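Local coordinates for protein short chain dehydrogenase (A0QTM2 homolog) (Mycobacterium thermoresistibile, PDB 3SC4) that probably acts as an NAD(P)-dependent oxidoreductase of the short-chain dehydrogenase family, built on a Rossmann fold, at residues Gly188-Thr193 with Ser237-Thr242; Asn144-Thr149 with Val230-Pro235; Lys48-Ile53 with Thr202-Asn207; Phe13-Ser18 with Asn99-Ile104; Leu150-Arg155 with Asp271-Ser276. All coordinates share one frame; numbering follows the deposited sequence. Where two conformers were deposited one is given.

In the fold
Interactions 1, 2 and 4 include strand residues of the central parallel sheet. Interaction 4 lies nearest the middle of the chain, and its firmer bonds run from two backbone amides to one serine hydroxyl. Strand 146-149 separates it from interaction 1, where an asparagine amide and backbone bonds bring in the last strand, and in interaction 2 strand 146-149 is covered by the end of helix 222-232 through a histidine ring. Interaction 5 joins loops beyond the sheet, pairing a proline-indole contact with a peripheral salt bridge. Interaction 3 is a surface contact on the far side of the chain's centre from interactions 1 and 2, with one hydrogen bond from a side-chain amide to a carbonyl and light apolar packing.

Interaction 1. Residues Gly188-Thr193 with Ser237-Thr242; sequences GIASNT and SYTGNT
N192 stitches 188-193 to 237-242 with both ends of its side-chain amide. Its ND2 donates to Y238 O over 2.8 Å in an almost straight bond (174°) lying in the plane of the amide, while its OD1 accepts N241 N at 3.0 Å. The side chain leaves the strand with CG beside its own backbone N and anti to the carbonyl carbon (chi1 -65°), which lays the amide along the opposing backbone. Two bonds from one flat group fix its rotation, and they satisfy a buried amide with main-chain partners. The backbones join around it: G240 N donates to S191 O at 3.0 Å, and T193 N reaches N241 O at 2.9 Å. Further back, the hydroxyl of T239 is used twice. T239 OG1 accepts S191 N at 3.1 Å and donates to a water, which in turn donates to I189 O. S191 directs its own hydroxyl elsewhere, to A177 O in helix 164-183.

The packing thins at the S237 end and on the outer side of the loop, where S237 is exposed and Y238 partly so. The Y238 ring merely grazes the contact, its CD2 4.0 Å from N192 ND2. At the far end T193 and T242 pair as a parallel bridge, and their side chains lie side by side, pointing the same way. The loop thus settles into sheet pairing just as strand 242-244 begins, the arrangement by which the strand outermost within this chain joins the parallel sheet of a Rossmann fold.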
# COMPACT_ATOMS: atom_id res chain seq x y z
N GLY B 188 -12.07 -0.35 -21.14
CA GLY B 188 -13.43 0.02 -20.71
C GLY B 188 -13.97 -0.72 -19.49
O GLY B 188 -15.18 -0.93 -19.38
N ILE B 189 -13.11 -1.11 -18.55
CA ILE B 189 -13.56 -1.67 -17.28
C ILE B 189 -13.49 -0.59 -16.21
O ILE B 189 -12.42 -0.04 -15.96
CB ILE B 189 -12.72 -2.87 -16.82
CG1 ILE B 189 -12.76 -4.00 -17.85
CG2 ILE B 189 -13.24 -3.38 -15.46
CD1 ILE B 189 -11.55 -4.90 -17.76
N ALA B 190 -14.62 -0.28 -15.59
CA ALA B 190 -14.67 0.67 -14.49
C ALA B 190 -13.97 0.05 -13.31
O ALA B 190 -14.07 -1.15 -13.13
CB ALA B 190 -16.10 1.02 -14.13
N SER B 191 -13.25 0.87 -12.53
CA SER B 191 -12.75 0.48 -11.22
C SER B 191 -12.89 1.64 -10.26
O SER B 191 -12.28 2.70 -10.45
CB SER B 191 -11.28 0.04 -11.28
OG SER B 191 -10.84 -0.46 -10.02
N ASN B 192 -13.68 1.45 -9.22
CA ASN B 192 -13.96 2.49 -8.24
C ASN B 192 -13.81 1.93 -6.82
O ASN B 192 -13.80 0.72 -6.62
CB ASN B 192 -15.40 3.04 -8.41
CG ASN B 192 -15.60 3.75 -9.74
OD1 ASN B 192 -15.09 4.86 -9.94
ND2 ASN B 192 -16.34 3.12 -10.65
N THR B 193 -13.70 2.82 -5.85
CA THR B 193 -13.79 2.37 -4.46
C THR B 193 -15.04 2.95 -3.82
O THR B 193 -15.54 3.98 -4.26
CB THR B 193 -12.56 2.80 -3.64
OG1 THR B 193 -12.55 4.22 -3.54
CG2 THR B 193 -11.25 2.33 -4.29
N SER B 237 -17.37 4.37 -18.06
CA SER B 237 -16.60 5.62 -18.03
C SER B 237 -16.57 6.24 -16.61
O SER B 237 -15.73 7.09 -16.31
CB SER B 237 -17.19 6.61 -19.05
OG SER B 237 -18.57 6.84 -18.79
N TYR B 238 -17.50 5.85 -15.76
CA TYR B 238 -17.51 6.33 -14.36
C TYR B 238 -16.49 5.52 -13.56
O TYR B 238 -16.81 4.47 -13.04
CB TYR B 238 -18.90 6.17 -13.81
CG TYR B 238 -19.16 6.66 -12.41
CD1 TYR B 238 -19.47 8.01 -12.18
CD2 TYR B 238 -19.18 5.78 -11.33
CE1 TYR B 238 -19.77 8.47 -10.89
CE2 TYR B 238 -19.47 6.22 -10.06
CZ TYR B 238 -19.77 7.56 -9.84
OH TYR B 238 -20.04 7.99 -8.57
N THR B 239 -15.26 6.01 -13.50
CA THR B 239 -14.11 5.20 -13.12
C THR B 239 -13.06 6.06 -12.42
O THR B 239 -13.04 7.29 -12.55
CB THR B 239 -13.49 4.54 -14.37
OG1 THR B 239 -12.59 3.51 -13.99
CG2 THR B 239 -12.77 5.60 -15.24
N GLY B 240 -12.22 5.41 -11.64
CA GLY B 240 -11.17 6.10 -10.89
C GLY B 240 -11.64 6.95 -9.73
O GLY B 240 -10.93 7.87 -9.32
N ASN B 241 -12.84 6.68 -9.21
CA ASN B 241 -13.44 7.49 -8.14
C ASN B 241 -13.31 6.82 -6.79
O ASN B 241 -13.53 5.60 -6.68
CB ASN B 241 -14.91 7.70 -8.39
CG ASN B 241 -15.19 8.42 -9.67
OD1 ASN B 241 -15.70 7.84 -10.64
ND2 ASN B 241 -14.89 9.71 -9.69
N THR B 242 -13.00 7.60 -5.77
CA THR B 242 -12.97 7.08 -4.40
C THR B 242 -14.25 7.62 -3.73
O THR B 242 -14.27 8.75 -3.25
CB THR B 242 -11.67 7.46 -3.61
OG1 THR B 242 -11.52 8.88 -3.49
CG2 THR B 242 -10.44 6.91 -4.28
O HOH W 1 -11.14 2.22 -15.89

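Interaction 2. Residues Asn144-Thr149 with Val230-Pro235; sequences NPHILT and VVLNKP
H146 reaches from its strand across the last turn of the opposing helix. Its CB rests 3.5 Å from L232 CD2, and the same methyl is 4.0 Å from H146 CG. Beyond that point the imidazole lies flat against the helix backbone: L232 CA stands 4.2 Å from the ring centroid and only 8° off its normal, a CH-pi contact. V231 O also lies over a face of the ring, 3.7 Å from H146 ND1 and 3.1 Å from H146 CE1. H146 CD2 has L232 O as its nearest neighbour in the other segment. At the tip, NE2 donates to K234 O at 3.1 Å, the oxygen lying near the ring plane while the nitrogen stands above the plane of the carbonyl.

K234 O receives a second donor from its other face. N144 holds CG anti to its backbone N (chi1 -175°), and its ND2 reaches K234 O at 2.8 Å with the oxygen in the amide plane. N144 OD1 takes the hydroxyl of S236 as its partner, so both ends of this amide are tied to the chain leaving the helix. Deeper along the strand, L148 CD1 packs on V231 CG1 at 3.8 Å.

The end of helix 222-232 thus covers one side of strand 146-149, between strands 96-99 and 190-195, and V231 also touches V248 of helix 245-252. I147 points away from this contact, onto I180 of helix 164-183.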
# COMPACT_ATOMS: atom_id res chain seq x y z
N ASN B 144 -20.98 -3.59 -19.68
CA ASN B 144 -20.71 -2.48 -18.80
C ASN B 144 -19.92 -2.92 -17.53
O ASN B 144 -20.38 -2.75 -16.43
CB ASN B 144 -22.07 -1.87 -18.45
CG ASN B 144 -21.96 -0.62 -17.62
OD1 ASN B 144 -21.18 0.28 -17.96
ND2 ASN B 144 -22.73 -0.56 -16.52
N PRO B 145 -18.71 -3.46 -17.71
CA PRO B 145 -18.01 -4.13 -16.60
C PRO B 145 -17.46 -3.20 -15.51
O PRO B 145 -16.92 -2.14 -15.83
CB PRO B 145 -16.85 -4.84 -17.31
CG PRO B 145 -16.65 -4.04 -18.57
CD PRO B 145 -17.99 -3.58 -18.98
N HIS B 146 -17.57 -3.64 -14.26
CA HIS B 146 -17.19 -2.84 -13.11
C HIS B 146 -16.37 -3.62 -12.12
O HIS B 146 -16.77 -4.70 -11.71
CB HIS B 146 -18.45 -2.37 -12.35
CG HIS B 146 -18.93 -1.03 -12.78
ND1 HIS B 146 -18.56 0.13 -12.13
CD2 HIS B 146 -19.73 -0.66 -13.81
CE1 HIS B 146 -19.12 1.16 -12.74
NE2 HIS B 146 -19.84 0.71 -13.76
N ILE B 147 -15.24 -3.05 -11.70
CA ILE B 147 -14.60 -3.53 -10.50
C ILE B 147 -14.91 -2.54 -9.38
O ILE B 147 -14.78 -1.35 -9.57
CB ILE B 147 -13.10 -3.64 -10.64
CG1 ILE B 147 -12.77 -4.51 -11.88
CG2 ILE B 147 -12.55 -4.21 -9.35
CD1 ILE B 147 -11.26 -4.65 -12.22
N LEU B 148 -15.32 -3.04 -8.23
CA LEU B 148 -15.67 -2.17 -7.10
C LEU B 148 -15.00 -2.71 -5.86
O LEU B 148 -15.16 -3.90 -5.52
CB LEU B 148 -17.18 -2.15 -6.89
CG LEU B 148 -17.70 -1.13 -5.89
CD1 LEU B 148 -17.51 0.28 -6.40
CD2 LEU B 148 -19.18 -1.38 -5.63
N THR B 149 -14.28 -1.83 -5.17
CA THR B 149 -13.38 -2.23 -4.10
C THR B 149 -13.80 -1.47 -2.87
O THR B 149 -14.04 -0.28 -2.92
CB THR B 149 -11.91 -1.97 -4.51
OG1 THR B 149 -11.59 -2.79 -5.64
CG2 THR B 149 -10.95 -2.32 -3.41
N VAL B 230 -26.07 1.51 -7.22
CA VAL B 230 -26.02 2.72 -8.03
C VAL B 230 -24.74 2.76 -8.87
O VAL B 230 -24.80 3.01 -10.07
CB VAL B 230 -26.11 3.98 -7.15
CG1 VAL B 230 -25.82 5.24 -7.98
CG2 VAL B 230 -27.49 4.04 -6.42
N VAL B 231 -23.61 2.46 -8.24
CA VAL B 231 -22.31 2.53 -8.91
C VAL B 231 -22.20 1.47 -10.01
O VAL B 231 -21.71 1.75 -11.11
CB VAL B 231 -21.12 2.42 -7.91
CG1 VAL B 231 -19.78 2.29 -8.65
CG2 VAL B 231 -21.09 3.61 -7.01
N LEU B 232 -22.71 0.26 -9.74
CA LEU B 232 -22.58 -0.85 -10.70
C LEU B 232 -23.46 -0.69 -11.94
O LEU B 232 -23.27 -1.39 -12.94
CB LEU B 232 -22.85 -2.18 -10.01
CG LEU B 232 -21.85 -2.54 -8.91
CD1 LEU B 232 -22.31 -3.77 -8.14
CD2 LEU B 232 -20.49 -2.74 -9.52
N ASN B 233 -24.41 0.23 -11.86
CA ASN B 233 -25.24 0.60 -13.00
C ASN B 233 -24.75 1.81 -13.77
O ASN B 233 -25.34 2.15 -14.82
CB ASN B 233 -26.68 0.84 -12.55
CG ASN B 233 -27.42 -0.44 -12.34
OD1 ASN B 233 -27.81 -1.07 -13.30
ND2 ASN B 233 -27.61 -0.84 -11.08
N LYS B 234 -23.68 2.46 -13.32
CA LYS B 234 -23.17 3.62 -14.06
C LYS B 234 -22.43 3.12 -15.29
O LYS B 234 -22.12 1.93 -15.39
CB LYS B 234 -22.24 4.48 -13.21
CG LYS B 234 -22.93 5.23 -12.10
CD LYS B 234 -23.61 6.53 -12.53
CE LYS B 234 -23.62 7.55 -11.38
NZ LYS B 234 -24.86 8.32 -11.29
N PRO B 235 -22.17 4.01 -16.25
CA PRO B 235 -21.38 3.57 -17.38
C PRO B 235 -19.93 3.29 -16.96
O PRO B 235 -19.44 3.86 -15.98
CB PRO B 235 -21.46 4.74 -18.37
CG PRO B 235 -22.13 5.87 -17.64
CD PRO B 235 -22.90 5.27 -16.52

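Interaction 3. Residues Lys48-Ile53 with Thr202-Asn207; sequences KLPGTI and TAAVQN
N207 and P50 bury the most surface here, with K48 and A204 following. The side-chain amide of N207 leaves the helix with CG anti to the carbonyl carbon (chi1 -80°), and this carries ND2 to the loop, where it donates to K48 O over 2.9 Å at a bond angle of 154°. The oxygen lies close to the amide plane of N207, while the nitrogen is tilted well out of the plane of the K48 carbonyl. N207 CB also lies 3.2 Å from K48 O, alongside the bond.

P50 fills the other half of the contact. Its ring crosses the N207 amide, with P50 CD 3.6 Å from N207 ND2, and then settles on the first turn of the helix. P50 CD lies 3.8 Å from A204 CA, and P50 CG meets A203 CB at 4.1 Å. L49 adds a marginal apolar touch, its CD2 4.1 Å from A204 CB. A single hydrogen bond and a few contacts of proline, alanine and leucine carbons make this a light, surface join, with K48, A203 and N207 all exposed.

The loop concerned runs between strand 35-40 and helix 53-63, whose N-cap is T52, and G51 O accepts from R19 NH1. Across from it, helix 203-209, with T202 as N-cap, follows strand 190-195, so the contact bridges two excursions made on leaving strands of the central sheet.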
# COMPACT_ATOMS: atom_id res chain seq x y z
N LYS B 48 -19.40 -17.77 16.38
CA LYS B 48 -19.84 -16.44 16.77
C LYS B 48 -20.25 -15.53 15.59
O LYS B 48 -21.14 -14.71 15.72
CB LYS B 48 -18.75 -15.78 17.61
CG LYS B 48 -18.63 -16.39 19.00
CD LYS B 48 -17.58 -15.70 19.86
CE LYS B 48 -17.82 -15.94 21.36
NZ LYS B 48 -19.19 -15.40 21.77
N LEU B 49 -19.60 -15.68 14.45
CA LEU B 49 -19.99 -14.98 13.22
C LEU B 49 -21.05 -15.77 12.42
O LEU B 49 -20.84 -16.93 12.07
CB LEU B 49 -18.74 -14.80 12.35
CG LEU B 49 -17.53 -14.22 13.07
CD1 LEU B 49 -16.41 -14.07 12.08
CD2 LEU B 49 -17.86 -12.87 13.76
N PRO B 50 -22.19 -15.13 12.09
CA PRO B 50 -23.25 -15.87 11.40
C PRO B 50 -22.86 -16.17 9.98
O PRO B 50 -22.04 -15.46 9.43
CB PRO B 50 -24.40 -14.87 11.37
CG PRO B 50 -23.73 -13.56 11.30
CD PRO B 50 -22.50 -13.69 12.16
N GLY B 51 -23.46 -17.20 9.40
CA GLY B 51 -23.37 -17.45 7.98
C GLY B 51 -22.20 -18.29 7.53
O GLY B 51 -21.21 -18.40 8.23
N THR B 52 -22.37 -18.93 6.38
CA THR B 52 -21.30 -19.54 5.59
C THR B 52 -21.61 -19.21 4.13
O THR B 52 -22.69 -18.70 3.84
CB THR B 52 -21.30 -21.07 5.74
OG1 THR B 52 -22.45 -21.62 5.07
CG2 THR B 52 -21.32 -21.46 7.22
N ILE B 53 -20.69 -19.51 3.22
CA ILE B 53 -21.00 -19.36 1.79
C ILE B 53 -22.27 -20.12 1.37
O ILE B 53 -23.02 -19.62 0.55
CB ILE B 53 -19.83 -19.77 0.86
CG1 ILE B 53 -19.30 -21.18 1.21
CG2 ILE B 53 -18.71 -18.77 0.94
CD1 ILE B 53 -18.14 -21.63 0.31
N THR B 202 -23.68 -4.91 11.76
CA THR B 202 -24.08 -6.13 11.09
C THR B 202 -24.49 -7.10 12.18
O THR B 202 -24.27 -6.85 13.36
CB THR B 202 -22.93 -6.69 10.29
OG1 THR B 202 -21.89 -7.11 11.18
CG2 THR B 202 -22.37 -5.62 9.38
N ALA B 203 -25.11 -8.21 11.79
CA ALA B 203 -25.50 -9.24 12.76
C ALA B 203 -24.27 -9.72 13.58
O ALA B 203 -24.37 -9.97 14.77
CB ALA B 203 -26.16 -10.40 12.05
N ALA B 204 -23.12 -9.84 12.94
CA ALA B 204 -21.92 -10.22 13.68
C ALA B 204 -21.69 -9.34 14.91
O ALA B 204 -21.20 -9.84 15.93
CB ALA B 204 -20.72 -10.16 12.79
N VAL B 205 -21.99 -8.04 14.83
CA VAL B 205 -21.78 -7.14 15.97
C VAL B 205 -22.69 -7.54 17.11
O VAL B 205 -22.27 -7.61 18.25
CB VAL B 205 -21.98 -5.59 15.60
CG1 VAL B 205 -21.98 -4.75 16.83
CG2 VAL B 205 -20.89 -5.09 14.69
N GLN B 206 -23.95 -7.80 16.82
CA GLN B 206 -24.89 -8.22 17.85
C GLN B 206 -24.41 -9.50 18.55
O GLN B 206 -24.38 -9.61 19.76
CB GLN B 206 -26.28 -8.48 17.25
CG GLN B 206 -26.96 -7.31 16.50
CD GLN B 206 -27.22 -6.09 17.39
OE1 GLN B 206 -26.60 -5.03 17.21
NE2 GLN B 206 -28.13 -6.24 18.36
N ASN B 207 -24.04 -10.47 17.74
CA ASN B 207 -23.57 -11.74 18.25
C ASN B 207 -22.42 -11.56 19.25
O ASN B 207 -22.45 -12.12 20.34
CB ASN B 207 -23.12 -12.63 17.08
CG ASN B 207 -24.29 -13.32 16.36
OD1 ASN B 207 -25.46 -13.04 16.63
ND2 ASN B 207 -23.97 -14.22 15.43

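Interaction 4. Residues Phe13-Ser18 with Asn99-Ile104; sequences FISGGS and NNASAI
S15 OG is gripped by two successive backbone amides of the facing loop. N100 N donates to it at 2.9 Å with a bent geometry (138°), and A101 N, also 2.9 Å from S15 OG, does so almost straight (174°). A water stands 2.6 Å from S15 OG as a third neighbour and donates to N99 OD1, tying the serine to the end of the incoming strand. The hydroxyl can serve both amides because OG sits between the backbone N and the carbonyl carbon of S15 (chi1 68°). The methylene of S15 packs on the methyl of A101, S15 CB lying 3.8 Å from A101 CB.

S15 O adds weaker holds. N100 ND2 approaches it at 3.4 Å and the N100 backbone amide at a longer range still, both counted as weak bonds. The side-chain amide of N100 lies beside G16 and G17, where the strand ends, while I14 CG1 brushes N100 CB. N99 ND2 is bonded to S132 OG of helix 114-135 and to T149 OG1.

Strands 11-15 and 96-99 are neighbours at the centre of the parallel sheet, and both break into loops at their C-terminal ends. The sequence SGGS, which begins at the last residue of the first strand, corresponds to the start of the glycine-rich turn of short-chain dehydrogenases, and NNAS, starting at the end of the second, resembles their NNAG motif. The arrangement is characteristic of the nucleotide-binding end of a Rossmann fold, where these two loops would border the site for the dinucleotide cofactor.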
# COMPACT_ATOMS: atom_id res chain seq x y z
N PHE B 13 -18.61 -11.61 -9.35
CA PHE B 13 -17.64 -12.33 -8.53
C PHE B 13 -17.33 -11.49 -7.29
O PHE B 13 -16.85 -10.37 -7.41
CB PHE B 13 -16.36 -12.58 -9.30
CG PHE B 13 -15.41 -13.52 -8.58
CD1 PHE B 13 -15.49 -14.90 -8.77
CD2 PHE B 13 -14.44 -13.02 -7.72
CE1 PHE B 13 -14.62 -15.75 -8.11
CE2 PHE B 13 -13.58 -13.87 -7.05
CZ PHE B 13 -13.66 -15.25 -7.26
N ILE B 14 -17.59 -12.02 -6.11
CA ILE B 14 -17.38 -11.26 -4.89
C ILE B 14 -16.53 -12.04 -3.89
O ILE B 14 -16.79 -13.22 -3.63
CB ILE B 14 -18.73 -10.78 -4.27
CG1 ILE B 14 -18.48 -9.88 -3.06
CG2 ILE B 14 -19.64 -11.93 -3.92
CD1 ILE B 14 -19.74 -9.25 -2.50
N SER B 15 -15.47 -11.40 -3.40
CA SER B 15 -14.67 -11.93 -2.32
C SER B 15 -15.38 -11.55 -1.04
O SER B 15 -15.84 -10.41 -0.85
CB SER B 15 -13.25 -11.37 -2.32
OG SER B 15 -13.25 -9.99 -1.98
N GLY B 16 -15.39 -12.53 -0.15
CA GLY B 16 -16.28 -12.55 0.98
C GLY B 16 -17.66 -12.92 0.47
O GLY B 16 -17.83 -13.83 -0.35
N GLY B 17 -18.63 -12.18 0.96
CA GLY B 17 -19.96 -12.32 0.48
C GLY B 17 -20.82 -13.11 1.42
O GLY B 17 -22.03 -13.09 1.27
N SER B 18 -20.23 -13.74 2.42
CA SER B 18 -20.94 -14.70 3.27
C SER B 18 -21.75 -14.10 4.42
O SER B 18 -22.52 -14.80 5.05
CB SER B 18 -19.95 -15.73 3.79
OG SER B 18 -19.52 -15.44 5.09
N ASN B 99 -14.39 -6.48 -4.61
CA ASN B 99 -13.37 -6.82 -3.63
C ASN B 99 -13.82 -6.37 -2.25
O ASN B 99 -13.67 -5.20 -1.89
CB ASN B 99 -12.02 -6.17 -3.98
CG ASN B 99 -11.47 -6.68 -5.29
OD1 ASN B 99 -11.18 -7.86 -5.42
ND2 ASN B 99 -11.33 -5.80 -6.26
N ASN B 100 -14.38 -7.32 -1.51
CA ASN B 100 -14.92 -7.06 -0.16
C ASN B 100 -14.17 -7.80 0.96
O ASN B 100 -14.23 -7.37 2.07
CB ASN B 100 -16.42 -7.39 -0.14
CG ASN B 100 -16.99 -7.54 1.30
OD1 ASN B 100 -17.02 -6.57 2.07
ND2 ASN B 100 -17.42 -8.76 1.65
N ALA B 101 -13.45 -8.87 0.68
CA ALA B 101 -12.72 -9.59 1.73
C ALA B 101 -11.86 -8.62 2.51
O ALA B 101 -11.21 -7.75 1.93
CB ALA B 101 -11.87 -10.67 1.14
N SER B 102 -11.86 -8.76 3.83
CA SER B 102 -11.18 -7.80 4.66
C SER B 102 -10.58 -8.40 5.89
O SER B 102 -10.79 -9.55 6.21
CB SER B 102 -12.12 -6.66 5.03
OG SER B 102 -13.11 -7.10 5.93
N ALA B 103 -9.75 -7.61 6.55
CA ALA B 103 -9.11 -8.02 7.76
C ALA B 103 -8.77 -6.74 8.52
O ALA B 103 -8.37 -5.74 7.93
CB ALA B 103 -7.86 -8.82 7.46
N ILE B 104 -8.94 -6.78 9.83
CA ILE B 104 -8.82 -5.58 10.64
C ILE B 104 -8.07 -5.85 11.95
O ILE B 104 -8.23 -6.89 12.56
CB ILE B 104 -10.19 -4.99 10.92
CG1 ILE B 104 -10.05 -3.61 11.57
CG2 ILE B 104 -11.02 -5.96 11.76
CD1 ILE B 104 -11.28 -2.64 11.35
O HOH W 2 -11.00 -9.19 -3.09

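Interaction 5. Residues Leu150-Arg155 with Asp271-Ser276; sequences LSPPIR and DLWVDS
P152 sets its ring against the indole of W273, the two side chains crossing at a slant. P152 CG stands 3.4 Å above the indole plane and comes within 3.5 Å of W273 CE3. P152 CG and L272 CB lie on opposite sides of the indole plane, both offset toward its rim. The indole NE1 is bonded to W160 O, which further settles how the ring is turned.

The sharp bend that presents W273 is a type II beta turn from D271 to V274. It belongs to the C-terminal part of the chain, after helix 245-252, and it folds back over the loop that follows strand 146-149 in the Rossmann sheet. That loop is itself tied to helix 164-183, where K170 NZ donates to L150 O and S151 OG hydrogen-bonds T174 OG1.

At the outer end, R155 bends at chi2 and chi3 to bring its guanidinium round to D275. The planes of guanidinium and carboxylate stand 90° apart: R155 NH2 donates to D275 OD2 at 2.8 Å in a nearly straight salt-bridge bond (168°), with the oxygen in the guanidinium plane but met from above the carboxylate. R155 NH1 contributes a weak second bond to the same oxygen, D275 OD2, at 3.4 Å. The edge of the guanidinium also passes near W273 O, R155 NE lying 3.5 Å from it, while D275 is exposed.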
# COMPACT_ATOMS: atom_id res chain seq x y z
N LEU B 150 -13.93 -2.19 -1.78
CA LEU B 150 -14.55 -1.67 -0.57
C LEU B 150 -13.45 -1.13 0.33
O LEU B 150 -12.92 -1.85 1.22
CB LEU B 150 -15.42 -2.74 0.08
CG LEU B 150 -16.86 -2.81 -0.47
CD1 LEU B 150 -17.02 -2.50 -1.97
CD2 LEU B 150 -17.57 -4.10 -0.12
N SER B 151 -13.08 0.13 0.07
CA SER B 151 -11.91 0.75 0.70
C SER B 151 -12.07 2.26 0.63
O SER B 151 -12.92 2.74 -0.10
CB SER B 151 -10.65 0.29 -0.02
OG SER B 151 -10.67 0.77 -1.35
N PRO B 152 -11.25 3.00 1.39
CA PRO B 152 -11.53 4.41 1.61
C PRO B 152 -10.76 5.31 0.69
O PRO B 152 -9.79 4.87 0.09
CB PRO B 152 -11.01 4.62 3.03
CG PRO B 152 -9.79 3.74 3.09
CD PRO B 152 -10.05 2.58 2.15
N PRO B 153 -11.17 6.58 0.60
CA PRO B 153 -10.33 7.60 -0.05
C PRO B 153 -9.02 7.73 0.67
O PRO B 153 -8.96 7.50 1.89
CB PRO B 153 -11.11 8.91 0.15
CG PRO B 153 -12.44 8.53 0.60
CD PRO B 153 -12.33 7.18 1.27
N ILE B 154 -7.99 8.10 -0.10
CA ILE B 154 -6.65 8.29 0.38
C ILE B 154 -6.62 9.68 0.97
O ILE B 154 -6.70 10.68 0.25
CB ILE B 154 -5.60 8.21 -0.72
CG1 ILE B 154 -5.75 6.92 -1.56
CG2 ILE B 154 -4.22 8.36 -0.13
CD1 ILE B 154 -5.55 5.64 -0.83
N ARG B 155 -6.51 9.72 2.29
CA ARG B 155 -6.41 10.95 3.07
C ARG B 155 -4.99 11.01 3.67
O ARG B 155 -4.57 10.09 4.37
CB ARG B 155 -7.43 10.89 4.21
CG ARG B 155 -8.90 10.83 3.74
CD ARG B 155 -9.41 12.25 3.64
NE ARG B 155 -10.61 12.39 4.41
CZ ARG B 155 -11.04 13.50 4.98
NH1 ARG B 155 -10.36 14.63 4.93
NH2 ARG B 155 -12.19 13.46 5.63
N ASP B 271 -17.18 6.83 10.36
CA ASP B 271 -16.26 5.76 9.97
C ASP B 271 -14.84 6.33 10.05
O ASP B 271 -14.64 7.54 10.11
CB ASP B 271 -16.60 5.31 8.54
CG ASP B 271 -16.00 3.96 8.15
OD1 ASP B 271 -15.38 3.28 8.97
OD2 ASP B 271 -16.18 3.57 6.98
N LEU B 272 -13.84 5.46 10.07
CA LEU B 272 -12.47 5.87 9.84
C LEU B 272 -12.37 6.57 8.48
O LEU B 272 -13.07 6.19 7.54
CB LEU B 272 -11.54 4.67 9.84
CG LEU B 272 -11.41 3.85 11.13
CD1 LEU B 272 -10.32 2.76 10.98
CD2 LEU B 272 -11.12 4.73 12.34
N TRP B 273 -11.51 7.58 8.39
CA TRP B 273 -11.22 8.30 7.14
C TRP B 273 -12.37 9.18 6.66
O TRP B 273 -12.41 9.57 5.51
CB TRP B 273 -10.70 7.34 6.02
CG TRP B 273 -9.44 6.67 6.45
CD1 TRP B 273 -8.27 7.29 6.76
CD2 TRP B 273 -9.24 5.27 6.70
NE1 TRP B 273 -7.35 6.37 7.17
CE2 TRP B 273 -7.89 5.12 7.13
CE3 TRP B 273 -10.03 4.12 6.57
CZ2 TRP B 273 -7.33 3.87 7.47
CZ3 TRP B 273 -9.47 2.87 6.92
CH2 TRP B 273 -8.12 2.78 7.35
N VAL B 274 -13.28 9.53 7.57
CA VAL B 274 -14.43 10.34 7.24
C VAL B 274 -14.62 11.43 8.28
O VAL B 274 -14.50 11.18 9.49
CB VAL B 274 -15.68 9.46 7.12
CG1 VAL B 274 -16.96 10.32 7.08
CG2 VAL B 274 -15.55 8.58 5.87
N ASP B 275 -14.90 12.64 7.81
CA ASP B 275 -15.09 13.80 8.72
C ASP B 275 -16.48 13.88 9.30
O ASP B 275 -16.64 14.34 10.41
CB ASP B 275 -14.80 15.14 7.99
CG ASP B 275 -13.29 15.41 7.81
OD1 ASP B 275 -12.52 15.15 8.79
OD2 ASP B 275 -12.90 15.90 6.71
N SER B 276 -17.49 13.47 8.53
CA SER B 276 -18.89 13.69 8.91
C SER B 276 -19.76 12.51 8.60
O SER B 276 -19.59 11.88 7.59
CB SER B 276 -19.48 14.90 8.16
OG SER B 276 -18.68 16.06 8.33